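Local coordinates for insulinase family protease (PDB 3GO9), which is probably a protease of the insulinase (M16) family, whose active members are zinc-dependent peptidases, at residues Ser36-Thr42 against Thr213-Asn219; Arg45-Ile50 against Leu120-Arg124; Thr58-Ser62 against Ser180-Pro186; Leu132-Ser136 against Gln228-Phe233; Trp206-Met212 against Leu236-Arg240. All blocks are in the same frame, centred on the assembly; numbering follows the deposited sequence. Where two conformers were deposited one is given.

Contact 1: residues Ser36-Thr42 against Thr213-Asn219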
# COMPACT_ATOMS: atom_id res chain seq x y z
N SER A 36 -1.47 -11.43 -17.48
CA SER A 36 -0.96 -10.07 -17.72
C SER A 36 0.45 -9.95 -17.23
O SER A 36 0.82 -10.59 -16.23
CB SER A 36 -1.82 -9.06 -16.98
OG SER A 36 -3.16 -9.06 -17.51
N TRP A 37 1.25 -9.14 -17.92
CA TRP A 37 2.61 -8.88 -17.44
C TRP A 37 2.97 -7.42 -17.66
O TRP A 37 2.44 -6.77 -18.58
CB TRP A 37 3.63 -9.81 -18.09
CG TRP A 37 3.69 -9.78 -19.57
CD1 TRP A 37 2.99 -10.60 -20.43
CD2 TRP A 37 4.48 -8.92 -20.41
NE1 TRP A 37 3.29 -10.29 -21.74
CE2 TRP A 37 4.22 -9.28 -21.76
CE3 TRP A 37 5.40 -7.92 -20.14
CZ2 TRP A 37 4.84 -8.64 -22.85
CZ3 TRP A 37 6.03 -7.27 -21.24
CH2 TRP A 37 5.73 -7.63 -22.58
N GLN A 38 3.90 -6.94 -16.81
CA GLN A 38 4.35 -5.58 -16.87
C GLN A 38 5.83 -5.58 -16.57
O GLN A 38 6.26 -6.20 -15.63
CB GLN A 38 3.61 -4.70 -15.88
CG GLN A 38 2.11 -4.68 -15.98
CD GLN A 38 1.44 -3.64 -15.11
OE1 GLN A 38 2.06 -2.68 -14.60
NE2 GLN A 38 0.15 -3.83 -14.90
N LEU A 39 6.62 -4.87 -17.38
CA LEU A 39 8.05 -4.87 -17.26
C LEU A 39 8.57 -3.42 -17.27
O LEU A 39 8.22 -2.60 -18.13
CB LEU A 39 8.65 -5.64 -18.45
CG LEU A 39 10.11 -5.52 -18.72
CD1 LEU A 39 10.94 -5.94 -17.51
CD2 LEU A 39 10.38 -6.40 -19.96
N LEU A 40 9.43 -3.11 -16.31
CA LEU A 40 10.13 -1.87 -16.27
C LEU A 40 11.62 -2.16 -16.41
O LEU A 40 12.25 -2.61 -15.46
CB LEU A 40 9.88 -1.13 -14.92
CG LEU A 40 10.53 0.25 -14.81
CD1 LEU A 40 10.03 1.21 -15.90
CD2 LEU A 40 10.41 0.90 -13.41
N ALA A 41 12.20 -1.91 -17.59
CA ALA A 41 13.65 -2.04 -17.72
C ALA A 41 14.34 -0.84 -17.05
O ALA A 41 13.91 0.31 -17.24
CB ALA A 41 14.03 -2.10 -19.22
N THR A 42 15.44 -1.09 -16.32
CA THR A 42 16.12 -0.04 -15.57
C THR A 42 17.61 -0.00 -15.92
O THR A 42 18.48 -0.40 -15.14
CB THR A 42 15.93 -0.26 -14.06
OG1 THR A 42 16.50 -1.52 -13.68
CG2 THR A 42 14.43 -0.18 -13.70
N THR A 213 -1.14 -11.16 -12.58
CA THR A 213 -0.24 -10.21 -13.23
C THR A 213 1.16 -10.42 -12.70
O THR A 213 1.38 -10.39 -11.46
CB THR A 213 -0.61 -8.75 -12.98
OG1 THR A 213 -2.00 -8.53 -13.34
CG2 THR A 213 0.26 -7.81 -13.73
N LEU A 214 2.09 -10.57 -13.65
CA LEU A 214 3.50 -10.62 -13.30
C LEU A 214 4.17 -9.27 -13.56
O LEU A 214 3.97 -8.68 -14.63
CB LEU A 214 4.22 -11.68 -14.14
CG LEU A 214 5.73 -11.80 -13.93
CD1 LEU A 214 6.11 -12.41 -12.60
CD2 LEU A 214 6.36 -12.61 -15.10
N TYR A 215 4.91 -8.77 -12.57
CA TYR A 215 5.65 -7.54 -12.73
C TYR A 215 7.14 -7.84 -12.59
O TYR A 215 7.53 -8.64 -11.76
CB TYR A 215 5.31 -6.52 -11.61
CG TYR A 215 3.86 -6.16 -11.47
CD1 TYR A 215 3.39 -4.94 -11.97
CD2 TYR A 215 3.00 -6.98 -10.81
CE1 TYR A 215 2.03 -4.60 -11.86
CE2 TYR A 215 1.67 -6.67 -10.71
CZ TYR A 215 1.21 -5.45 -11.23
OH TYR A 215 -0.15 -5.11 -11.08
N VAL A 216 7.96 -7.17 -13.41
CA VAL A 216 9.38 -7.34 -13.37
C VAL A 216 10.00 -5.94 -13.45
O VAL A 216 9.66 -5.15 -14.39
CB VAL A 216 9.91 -8.17 -14.55
CG1 VAL A 216 11.47 -8.30 -14.54
CG2 VAL A 216 9.25 -9.57 -14.57
N VAL A 217 10.94 -5.68 -12.56
CA VAL A 217 11.74 -4.44 -12.62
C VAL A 217 13.21 -4.79 -12.57
O VAL A 217 13.65 -5.48 -11.62
CB VAL A 217 11.45 -3.55 -11.42
CG1 VAL A 217 12.36 -2.30 -11.39
CG2 VAL A 217 9.94 -3.12 -11.44
N GLY A 218 13.98 -4.25 -13.51
CA GLY A 218 15.41 -4.47 -13.45
C GLY A 218 16.09 -4.28 -14.76
O GLY A 218 15.46 -3.98 -15.78
N ASN A 219 17.41 -4.42 -14.76
CA ASN A 219 18.18 -4.20 -15.97
C ASN A 219 18.16 -5.50 -16.73
O ASN A 219 19.13 -6.25 -16.73
CB ASN A 219 19.61 -3.78 -15.66
CG ASN A 219 20.40 -3.51 -16.95
OD1 ASN A 219 19.84 -3.06 -17.94
ND2 ASN A 219 21.73 -3.69 -16.89
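Gln-38 and Tyr-215 stand side by side on neighbouring parallel strands, and six backbone hydrogen bonds join those strands. The carbonyls of Ser-36, Gln-38 and Leu-40 accept from N of Leu-214, Val-216 and Gly-218. The amides of Gln-38, Leu-40 and Thr-42 bond back to O of Leu-214, Val-216 and Gly-218. CA-H...O contacts add to the ladder, as from Trp-37 CA to Leu-214 O at 3.1 Å.

Among the side chains, Gln-38 and Tyr-215 are paired in register on one face, and with the same chi1 of -56° they point the same way. Gln-38 OE1 comes within 3.3 Å of Tyr-215 CE1, with amide and ring planes 61° apart. Their polar ends bond to helix 388-401: Gln-38 OE1 to Arg-395, Tyr-215 OH to Gln-399. On the same face Leu-40 CB meets Val-217 CG2 at 4.0 Å. On the other face Leu-39 CD1 lies 3.8 Å from Val-216 CG1, next to Ile-225. The pair lies between strands 26-30 and 50-56 in the seven-stranded mixed sheet. Helices 222-233 and 388-401 touch its two faces, a layered alpha/beta build consistent with an M16 domain.

Contact 2: residues Arg45-Ile50 against Leu120-Arg124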
# COMPACT_ATOMS: atom_id res chain seq x y z
N ARG A 45 19.81 1.52 -13.39
CA ARG A 45 20.18 0.70 -12.23
C ARG A 45 20.84 -0.60 -12.74
O ARG A 45 20.30 -1.69 -12.55
CB ARG A 45 18.92 0.38 -11.39
CG ARG A 45 18.11 1.58 -10.84
CD ARG A 45 18.90 2.39 -9.88
NE ARG A 45 19.18 1.64 -8.65
CZ ARG A 45 19.81 2.17 -7.60
NH1 ARG A 45 20.29 3.42 -7.65
NH2 ARG A 45 20.01 1.43 -6.52
N PRO A 46 22.01 -0.49 -13.40
CA PRO A 46 22.47 -1.58 -14.19
C PRO A 46 22.90 -2.79 -13.38
O PRO A 46 22.83 -3.89 -13.90
CB PRO A 46 23.66 -0.98 -14.97
CG PRO A 46 24.13 0.10 -14.10
CD PRO A 46 22.87 0.70 -13.59
N SER A 47 23.28 -2.57 -12.11
CA SER A 47 23.79 -3.59 -11.21
C SER A 47 22.83 -3.99 -10.08
O SER A 47 23.17 -4.86 -9.25
CB SER A 47 25.14 -3.14 -10.64
OG SER A 47 24.99 -2.05 -9.75
N ASP A 48 21.63 -3.38 -10.04
CA ASP A 48 20.71 -3.61 -8.96
C ASP A 48 19.99 -4.97 -9.14
O ASP A 48 19.96 -5.57 -10.22
CB ASP A 48 19.72 -2.46 -8.96
CG ASP A 48 19.16 -2.14 -7.62
OD1 ASP A 48 19.32 -2.95 -6.64
OD2 ASP A 48 18.51 -1.08 -7.56
N ARG A 49 19.39 -5.45 -8.07
CA ARG A 49 18.69 -6.74 -8.08
C ARG A 49 17.43 -6.67 -8.97
O ARG A 49 16.82 -5.58 -9.17
CB ARG A 49 18.33 -7.14 -6.64
CG ARG A 49 19.57 -7.46 -5.76
CD ARG A 49 19.17 -8.04 -4.46
NE ARG A 49 18.75 -9.45 -4.48
CZ ARG A 49 19.58 -10.50 -4.43
NH1 ARG A 49 20.89 -10.31 -4.36
NH2 ARG A 49 19.12 -11.72 -4.40
N ILE A 50 17.09 -7.83 -9.52
CA ILE A 50 15.93 -7.94 -10.43
C ILE A 50 14.80 -8.32 -9.56
O ILE A 50 14.85 -9.39 -8.90
CB ILE A 50 16.17 -8.98 -11.49
CG1 ILE A 50 17.46 -8.74 -12.26
CG2 ILE A 50 14.96 -9.15 -12.45
CD1 ILE A 50 17.62 -7.35 -12.73
N LEU A 120 16.30 -11.17 -7.31
CA LEU A 120 17.41 -11.96 -7.82
C LEU A 120 18.63 -11.08 -7.96
O LEU A 120 18.55 -9.89 -8.28
CB LEU A 120 17.09 -12.54 -9.20
CG LEU A 120 15.80 -13.29 -9.31
CD1 LEU A 120 15.61 -13.79 -10.74
CD2 LEU A 120 15.78 -14.44 -8.30
N PRO A 121 19.81 -11.67 -7.83
CA PRO A 121 20.94 -10.85 -8.14
C PRO A 121 21.00 -10.46 -9.59
O PRO A 121 20.50 -11.15 -10.46
CB PRO A 121 22.15 -11.75 -7.81
CG PRO A 121 21.58 -13.03 -7.35
CD PRO A 121 20.15 -13.08 -7.70
N ASN A 122 21.69 -9.37 -9.85
CA ASN A 122 21.87 -8.92 -11.20
C ASN A 122 22.77 -9.89 -11.98
O ASN A 122 23.55 -10.63 -11.39
CB ASN A 122 22.47 -7.51 -11.21
CG ASN A 122 21.91 -6.66 -12.35
OD1 ASN A 122 21.53 -7.16 -13.43
ND2 ASN A 122 21.78 -5.40 -12.08
N ASN A 123 22.56 -9.94 -13.28
CA ASN A 123 23.44 -10.72 -14.15
C ASN A 123 23.50 -12.20 -13.80
O ASN A 123 24.57 -12.83 -13.84
CB ASN A 123 24.86 -10.13 -14.18
CG ASN A 123 25.69 -10.72 -15.31
OD1 ASN A 123 25.14 -11.08 -16.36
ND2 ASN A 123 26.99 -10.90 -15.07
N ARG A 124 22.33 -12.76 -13.47
CA ARG A 124 22.17 -14.18 -13.19
C ARG A 124 21.00 -14.70 -14.02
O ARG A 124 19.89 -14.90 -13.48
CB ARG A 124 21.91 -14.42 -11.68
CG ARG A 124 23.12 -14.11 -10.78
CD ARG A 124 24.29 -15.07 -11.04
NE ARG A 124 23.92 -16.48 -10.92
CZ ARG A 124 23.86 -17.18 -9.77
NH1 ARG A 124 24.12 -16.58 -8.62
NH2 ARG A 124 23.47 -18.46 -9.76
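Arg-49 lies along the backbone of Leu-120 and Pro-121 for most of its length. Arg-49 CB is 3.2 Å from Leu-120 O, and CG follows at 3.6 Å from the same Leu-120 O. The chain bends at chi3, 77°, which carries the head over the peptide between the two residues. Arg-49 NE is 3.8 Å from Leu-120 O. Arg-49 CZ sits 3.6 Å from Pro-121 N. Arg-49 NH1 is over the proline, 3.8 Å from Pro-121 CA. Leu-120 C and Pro-121 N thus lie on one face of the guanidinium, both toward its rim. NH2 passes close to Pro-121 N without bonding to it; its hydrogen bond goes to Ser-119 O.

Beside this side chain, Ile-50 and Leu-120 form an antiparallel hydrogen-bonded pair. Each backbone N donates to the other's O, and both bonds measure 2.8 Å. The pair marks the start of strand 50-56 and the end of strand 114-120, neighbours in the main sheet.

A type I turn from Arg-45 to Asp-48 leads into the pair. Arg-45 NE and NH2 both grip Asp-48 OD2, from the same face of the carboxylate, in a side-on salt bridge. Asp-48 OD1 accepts from the backbone N of Arg-49. Asn-122 reaches into this turn, but its amide is modelled too close to Ser-47, so details are doubtful. A zinc ion lies about 4 Å from the Asp-48 side chain, which is not one of its ligands.

Contact 3: residues Thr58-Ser62 against Ser180-Pro186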
# COMPACT_ATOMS: atom_id res chain seq x y z
N THR A 58 -6.62 -13.70 -5.60
CA THR A 58 -7.25 -14.71 -4.77
C THR A 58 -6.76 -14.50 -3.36
O THR A 58 -5.56 -14.50 -3.10
CB THR A 58 -6.78 -16.10 -5.22
OG1 THR A 58 -7.21 -16.28 -6.57
CG2 THR A 58 -7.32 -17.25 -4.37
N GLY A 59 -7.69 -14.30 -2.46
CA GLY A 59 -7.39 -14.17 -1.01
C GLY A 59 -8.47 -14.83 -0.21
O GLY A 59 -9.24 -15.66 -0.74
N SER A 60 -8.59 -14.43 1.04
CA SER A 60 -9.53 -15.07 1.97
C SER A 60 -10.96 -14.80 1.64
O SER A 60 -11.84 -15.58 2.05
CB SER A 60 -9.24 -14.62 3.37
OG SER A 60 -9.22 -13.22 3.50
N LEU A 61 -11.26 -13.71 0.92
CA LEU A 61 -12.62 -13.48 0.49
C LEU A 61 -13.11 -14.56 -0.50
O LEU A 61 -14.34 -14.73 -0.64
CB LEU A 61 -12.81 -12.09 -0.10
CG LEU A 61 -12.65 -10.90 0.78
CD1 LEU A 61 -12.55 -9.60 0.01
CD2 LEU A 61 -13.82 -10.85 1.84
N SER A 62 -12.22 -15.34 -1.12
CA SER A 62 -12.60 -16.44 -2.04
C SER A 62 -13.02 -17.69 -1.31
O SER A 62 -13.48 -18.65 -1.94
CB SER A 62 -11.41 -16.88 -2.89
OG SER A 62 -11.01 -15.93 -3.82
N SER A 180 -17.15 -6.26 4.81
CA SER A 180 -17.29 -7.63 4.30
C SER A 180 -16.10 -8.51 4.62
O SER A 180 -16.06 -9.65 4.16
CB SER A 180 -17.46 -7.61 2.78
OG SER A 180 -16.26 -7.31 2.12
N LEU A 181 -15.14 -7.97 5.36
CA LEU A 181 -13.88 -8.66 5.63
C LEU A 181 -13.95 -9.45 6.92
O LEU A 181 -13.05 -10.24 7.24
CB LEU A 181 -12.76 -7.66 5.70
CG LEU A 181 -12.58 -6.72 4.49
CD1 LEU A 181 -11.28 -5.95 4.66
CD2 LEU A 181 -12.68 -7.52 3.25
N ILE A 182 -15.01 -9.22 7.69
CA ILE A 182 -15.25 -10.01 8.90
C ILE A 182 -15.37 -11.49 8.65
O ILE A 182 -16.16 -11.97 7.82
CB ILE A 182 -16.55 -9.52 9.61
CG1 ILE A 182 -16.43 -8.07 9.93
CG2 ILE A 182 -16.73 -10.28 10.90
CD1 ILE A 182 -15.19 -7.77 10.67
N GLY A 183 -14.67 -12.26 9.47
CA GLY A 183 -14.66 -13.69 9.32
C GLY A 183 -13.83 -14.22 8.16
O GLY A 183 -13.78 -15.44 7.92
N HIS A 184 -13.10 -13.33 7.51
CA HIS A 184 -12.13 -13.67 6.49
C HIS A 184 -10.71 -13.26 6.81
O HIS A 184 -9.96 -12.83 5.91
CB HIS A 184 -12.55 -13.03 5.17
CG HIS A 184 -13.83 -13.59 4.63
ND1 HIS A 184 -13.89 -14.83 4.06
CD2 HIS A 184 -15.08 -13.09 4.59
CE1 HIS A 184 -15.13 -15.09 3.69
NE2 HIS A 184 -15.87 -14.04 3.98
N ASP A 185 -10.29 -13.37 8.08
CA ASP A 185 -8.88 -13.15 8.43
C ASP A 185 -7.95 -13.93 7.50
O ASP A 185 -8.07 -15.17 7.38
CB ASP A 185 -8.56 -13.65 9.83
CG ASP A 185 -9.15 -12.85 10.90
OD1 ASP A 185 -9.99 -11.94 10.65
OD2 ASP A 185 -8.71 -13.18 12.04
N PRO A 186 -7.01 -13.25 6.86
CA PRO A 186 -6.20 -13.86 5.78
C PRO A 186 -5.10 -14.81 6.24
O PRO A 186 -4.53 -15.52 5.41
CB PRO A 186 -5.63 -12.66 5.02
CG PRO A 186 -5.82 -11.49 5.90
CD PRO A 186 -6.92 -11.78 6.89
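Ser-60 and His-184 hold the tight part of this contact with two reciprocal links. They join the loop after strand 50-56 to the loop between helices 170-175 and 196-206. Ser-60 OG donates to His-184 O at 2.6 Å, tilted 24° from the carbonyl plane. A chi1 of 54° sets this hydroxyl between the serine's own N and carbonyl carbon, facing the histidine. In return His-184 ND1 makes a weak, bent bond to Ser-60 O at 3.0 Å. Leu-61 closes the hydrophobic side. Its CD2 makes an off-centre CH-pi contact 4.1 Å from the centroid of the His-184 ring. Leu-61 CD2 also meets Leu-181 CD2 at 3.8 Å and Ser-180 O at 3.4 Å.

The outer side is looser. Ser-180 OG, at the exposed margin, is 4.3 Å from Leu-61 CD2. Past the type II turn from Leu-181 to His-184, Asp-185 turns away to a salt bridge with Arg-173. One short serine bond thus carries most of the polar link. Because ND1 of His-184 faces a carbonyl oxygen, it probably carries a proton, though its bond is weak.

Contact 4: residues Leu132-Ser136 against Gln228-Phe233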
# COMPACT_ATOMS: atom_id res chain seq x y z
N LEU A 132 11.30 -17.85 -12.85
CA LEU A 132 10.13 -18.02 -13.68
C LEU A 132 9.56 -19.43 -13.60
O LEU A 132 8.33 -19.61 -13.69
CB LEU A 132 10.43 -17.60 -15.14
CG LEU A 132 10.75 -16.13 -15.38
CD1 LEU A 132 10.99 -15.93 -16.89
CD2 LEU A 132 9.61 -15.19 -14.94
N ALA A 133 10.44 -20.43 -13.42
CA ALA A 133 10.03 -21.81 -13.31
C ALA A 133 9.28 -22.01 -11.98
O ALA A 133 8.22 -22.68 -11.95
CB ALA A 133 11.23 -22.68 -13.42
N TRP A 134 9.78 -21.40 -10.90
CA TRP A 134 9.14 -21.52 -9.60
C TRP A 134 7.76 -20.85 -9.68
O TRP A 134 6.76 -21.37 -9.19
CB TRP A 134 9.95 -20.90 -8.46
CG TRP A 134 9.35 -21.16 -7.12
CD1 TRP A 134 9.45 -22.32 -6.39
CD2 TRP A 134 8.48 -20.29 -6.36
NE1 TRP A 134 8.73 -22.19 -5.21
CE2 TRP A 134 8.15 -20.95 -5.17
CE3 TRP A 134 7.96 -19.00 -6.58
CZ2 TRP A 134 7.33 -20.39 -4.22
CZ3 TRP A 134 7.16 -18.42 -5.58
CH2 TRP A 134 6.85 -19.15 -4.42
N LEU A 135 7.70 -19.69 -10.31
CA LEU A 135 6.45 -18.94 -10.38
C LEU A 135 5.43 -19.66 -11.28
O LEU A 135 4.22 -19.65 -10.98
CB LEU A 135 6.66 -17.52 -10.89
CG LEU A 135 7.39 -16.61 -9.90
CD1 LEU A 135 7.90 -15.34 -10.63
CD2 LEU A 135 6.53 -16.21 -8.72
N SER A 136 5.89 -20.25 -12.37
CA SER A 136 4.98 -21.06 -13.26
C SER A 136 4.57 -22.39 -12.65
O SER A 136 3.41 -22.80 -12.81
CB SER A 136 5.51 -21.17 -14.67
OG SER A 136 6.80 -21.75 -14.74
N GLN A 228 10.36 -15.26 -22.60
CA GLN A 228 10.40 -16.21 -21.55
C GLN A 228 9.10 -16.23 -20.76
O GLN A 228 8.66 -17.28 -20.26
CB GLN A 228 11.51 -15.84 -20.60
CG GLN A 228 12.84 -16.16 -21.11
CD GLN A 228 13.85 -15.75 -20.07
OE1 GLN A 228 14.13 -14.59 -19.95
NE2 GLN A 228 14.28 -16.70 -19.22
N ILE A 229 8.56 -15.04 -20.54
CA ILE A 229 7.27 -14.96 -19.81
C ILE A 229 6.19 -15.69 -20.60
O ILE A 229 5.40 -16.46 -20.04
CB ILE A 229 6.87 -13.50 -19.54
CG1 ILE A 229 7.79 -12.90 -18.47
CG2 ILE A 229 5.34 -13.35 -19.22
CD1 ILE A 229 7.73 -11.36 -18.44
N SER A 230 6.11 -15.45 -21.90
CA SER A 230 5.13 -16.17 -22.73
C SER A 230 5.29 -17.67 -22.65
O SER A 230 4.32 -18.41 -22.47
CB SER A 230 5.28 -15.72 -24.17
OG SER A 230 4.24 -16.29 -24.93
N LYS A 231 6.50 -18.15 -22.73
CA LYS A 231 6.75 -19.59 -22.70
C LYS A 231 6.44 -20.21 -21.33
O LYS A 231 6.00 -21.34 -21.26
CB LYS A 231 8.19 -19.91 -23.12
CG LYS A 231 8.57 -19.40 -24.54
CD LYS A 231 9.94 -19.88 -24.98
CE LYS A 231 10.24 -19.52 -26.44
NZ LYS A 231 10.62 -18.13 -26.64
N ALA A 232 6.65 -19.45 -20.24
CA ALA A 232 6.38 -19.92 -18.89
C ALA A 232 4.91 -19.97 -18.55
O ALA A 232 4.51 -20.89 -17.86
CB ALA A 232 7.14 -19.09 -17.86
N PHE A 233 4.14 -18.97 -19.01
CA PHE A 233 2.80 -18.78 -18.50
C PHE A 233 1.66 -18.97 -19.50
O PHE A 233 0.51 -18.85 -19.12
CB PHE A 233 2.66 -17.41 -17.84
CG PHE A 233 3.57 -17.21 -16.62
CD1 PHE A 233 4.73 -16.51 -16.73
CD2 PHE A 233 3.27 -17.82 -15.41
CE1 PHE A 233 5.57 -16.36 -15.66
CE2 PHE A 233 4.10 -17.64 -14.30
CZ PHE A 233 5.24 -16.91 -14.45
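Phe-233 projects from helix 222-233 against Leu-135 and Ser-136 of helix 125-140. Its CG is anti to the carbonyl carbon, chi1 -63°, and this sends the ring across to the other helix. Leu-135 CB meets the ring at its edge, in plane, 3.9 Å from Phe-233 CZ. Phe-233 CE2 is 3.7 Å from Ser-136 CA.

Ser-136 keeps its hydroxyl on its own helix. At chi1 58° Ser-136 OG turns back to donate to Leu-132 O at 2.8 Å. The backbone N of Ser-136 bonds to the same oxygen from the opposite face of the carbonyl. CB of Ser-136 points toward the partner helix and lies 3.4 Å from Ala-232 O. Leu-132 crosses Gln-228 at about a right angle, with Leu-132 CD1 3.7 Å from Gln-228 CB. No hydrogen bond joins the two segments.

Their axes come within 9.8 Å and cross at -33°. Leu-132 and Leu-135 also pack on strand 50-56, and Phe-233 on Leu-214. This is a pair of helices lying on one face of a beta-sheet, as in a layered alpha/beta fold.

Contact 5: residues Trp206-Met212 against Leu236-Arg240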
# COMPACT_ATOMS: atom_id res chain seq x y z
N TRP A 206 -9.46 -20.93 -8.36
CA TRP A 206 -9.11 -19.56 -8.12
C TRP A 206 -7.75 -19.16 -8.69
O TRP A 206 -7.53 -17.97 -8.92
CB TRP A 206 -9.21 -19.24 -6.64
CG TRP A 206 -10.57 -19.35 -6.12
CD1 TRP A 206 -11.04 -20.36 -5.35
CD2 TRP A 206 -11.68 -18.47 -6.34
NE1 TRP A 206 -12.38 -20.17 -5.07
CE2 TRP A 206 -12.79 -19.00 -5.64
CE3 TRP A 206 -11.84 -17.27 -7.03
CZ2 TRP A 206 -14.02 -18.38 -5.61
CZ3 TRP A 206 -13.10 -16.63 -7.00
CH2 TRP A 206 -14.17 -17.20 -6.29
N TYR A 207 -6.87 -20.09 -9.00
CA TYR A 207 -5.58 -19.73 -9.65
C TYR A 207 -5.76 -19.89 -11.15
O TYR A 207 -5.44 -20.94 -11.72
CB TYR A 207 -4.43 -20.56 -9.12
CG TYR A 207 -3.74 -20.01 -7.87
CD1 TYR A 207 -4.45 -19.73 -6.71
CD2 TYR A 207 -2.35 -19.83 -7.83
CE1 TYR A 207 -3.83 -19.25 -5.58
CE2 TYR A 207 -1.69 -19.36 -6.71
CZ TYR A 207 -2.44 -19.05 -5.56
OH TYR A 207 -1.77 -18.58 -4.43
N THR A 208 -6.34 -18.85 -11.76
CA THR A 208 -6.59 -18.77 -13.19
C THR A 208 -5.78 -17.59 -13.78
O THR A 208 -5.57 -16.58 -13.08
CB THR A 208 -8.10 -18.63 -13.50
OG1 THR A 208 -8.63 -17.47 -12.86
CG2 THR A 208 -8.88 -19.87 -12.92
N PRO A 209 -5.33 -17.69 -15.05
CA PRO A 209 -4.37 -16.71 -15.60
C PRO A 209 -4.97 -15.33 -15.72
O PRO A 209 -4.25 -14.32 -15.66
CB PRO A 209 -3.95 -17.28 -16.95
CG PRO A 209 -4.96 -18.41 -17.23
CD PRO A 209 -5.38 -18.90 -15.87
N ASP A 210 -6.30 -15.28 -15.92
CA ASP A 210 -6.99 -14.01 -16.00
C ASP A 210 -7.05 -13.23 -14.69
O ASP A 210 -7.44 -12.04 -14.69
CB ASP A 210 -8.41 -14.22 -16.60
CG ASP A 210 -9.30 -15.08 -15.73
OD1 ASP A 210 -8.78 -15.98 -15.04
OD2 ASP A 210 -10.56 -14.90 -15.82
N ALA A 211 -6.65 -13.87 -13.58
CA ALA A 211 -6.58 -13.25 -12.28
C ALA A 211 -5.13 -13.00 -11.85
O ALA A 211 -4.91 -12.74 -10.68
CB ALA A 211 -7.27 -14.11 -11.28
N MSE A 212 -4.19 -13.03 -12.80
CA MSE A 212 -2.76 -12.92 -12.48
C MSE A 212 -2.07 -11.82 -13.25
O MSE A 212 -2.33 -11.63 -14.44
CB MSE A 212 -2.01 -14.22 -12.78
CG MSE A 212 -2.61 -15.41 -12.04
SE MSE A 212 -1.55 -16.98 -12.33
CE MSE A 212 -2.55 -18.22 -11.21
N LEU A 236 -1.18 -21.83 -18.89
CA LEU A 236 -2.11 -21.81 -17.77
C LEU A 236 -3.52 -21.84 -18.31
O LEU A 236 -3.78 -21.29 -19.38
CB LEU A 236 -1.92 -20.57 -16.93
CG LEU A 236 -0.54 -20.43 -16.28
CD1 LEU A 236 -0.49 -19.10 -15.56
CD2 LEU A 236 -0.31 -21.60 -15.32
N LYS A 237 -4.39 -22.53 -17.58
CA LYS A 237 -5.80 -22.71 -17.99
C LYS A 237 -6.78 -22.17 -16.94
O LYS A 237 -6.48 -21.98 -15.78
CB LYS A 237 -6.08 -24.22 -18.18
CG LYS A 237 -5.49 -24.83 -19.42
CD LYS A 237 -5.24 -26.33 -19.27
CE LYS A 237 -4.06 -26.63 -18.36
NZ LYS A 237 -2.74 -26.37 -19.00
N GLY A 238 -8.00 -21.92 -17.38
CA GLY A 238 -9.06 -21.52 -16.49
C GLY A 238 -9.40 -20.06 -16.66
O GLY A 238 -8.63 -19.30 -17.23
N LYS A 239 -10.63 -19.70 -16.25
CA LYS A 239 -11.12 -18.35 -16.39
C LYS A 239 -12.11 -18.18 -15.26
O LYS A 239 -12.83 -19.16 -14.90
CB LYS A 239 -11.79 -18.14 -17.76
CG LYS A 239 -12.20 -16.73 -18.13
CD LYS A 239 -12.93 -16.71 -19.48
CE LYS A 239 -13.64 -15.38 -19.68
NZ LYS A 239 -12.68 -14.23 -19.70
N ARG A 240 -12.14 -16.99 -14.69
CA ARG A 240 -13.10 -16.62 -13.67
C ARG A 240 -14.49 -16.38 -14.25
O ARG A 240 -14.65 -15.58 -15.13
CB ARG A 240 -12.71 -15.29 -13.07
CG ARG A 240 -11.45 -15.30 -12.37
CD ARG A 240 -11.55 -16.20 -11.20
NE ARG A 240 -10.40 -16.15 -10.34
CZ ARG A 240 -10.13 -15.30 -9.34
NH1 ARG A 240 -10.89 -14.31 -8.97
NH2 ARG A 240 -9.04 -15.50 -8.67
O HOH W 1 -11.87 -13.37 -17.50
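The link from helix 196-206 to strand 212-218, an inverse gamma turn centred on Tyr-207 followed by a short 3-10 turn, is where Trp-206, Ala-211 and Asp-210 receive Arg-240. Trp-206 CE3 lies over the centre of one guanidinium face, 3.5 Å from Arg-240 CZ. The indole presents its edge, with ring and guanidinium planes 85° apart. Ala-211 CB lies against the opposite face, toward its rim, 3.4 Å from Arg-240 NH2. In the guanidinium plane, Arg-240 NH2 donates to a lone pair of Trp-206 O at 2.9 Å. NH2 also bonds to Asn-57 O.

Asp-210 is gripped at both oxygens. Asp-210 OD2 uses its syn lone pair for the backbone N of Arg-240, at 2.9 Å. Asp-210 OD1 accepts from Thr-208 OG1 at 2.6 Å. A water donates to Asp-210 OD2 at 2.6 Å and accepts from Lys-239 NZ.

Pro-209 and Leu-236 run past each other in opposite directions, Pro-209 CG 3.7 Å from Leu-236 CB. Leu-236 CD1 touches the selenium of Met-212, a selenomethionine. Three donors on one carboxylate, with a lysine nearby, would probably favour its charged form. The NH2 bonds of Arg-240 and the contacts on both faces should fix its guanidinium.

How the contacts relate
Contact 1 touches three of the others. Asn-219 ND2 probably bonds to Pro-46 O of contact 2 at 3.2 Å. Leu-214 CD2 packs on Ile-229 CG1 of contact 4 at 3.7 Å. Ser-36 N probably bonds to Met-212 O of contact 5 at 3.2 Å. Contact 5 in turn meets contact 3, where Ser-62 OG is 3.6 Å from Trp-206 CE3. Contacts 2 and 3 are far apart, with centres about 36 Å from each other. Contacts 4 and 5 follow closely in sequence, 228-233 then 236-240, with centres about 14 Å apart. Bound zinc ions lie about 9 Å from the Val-217 side chain and about 8 Å from that of Pro-186.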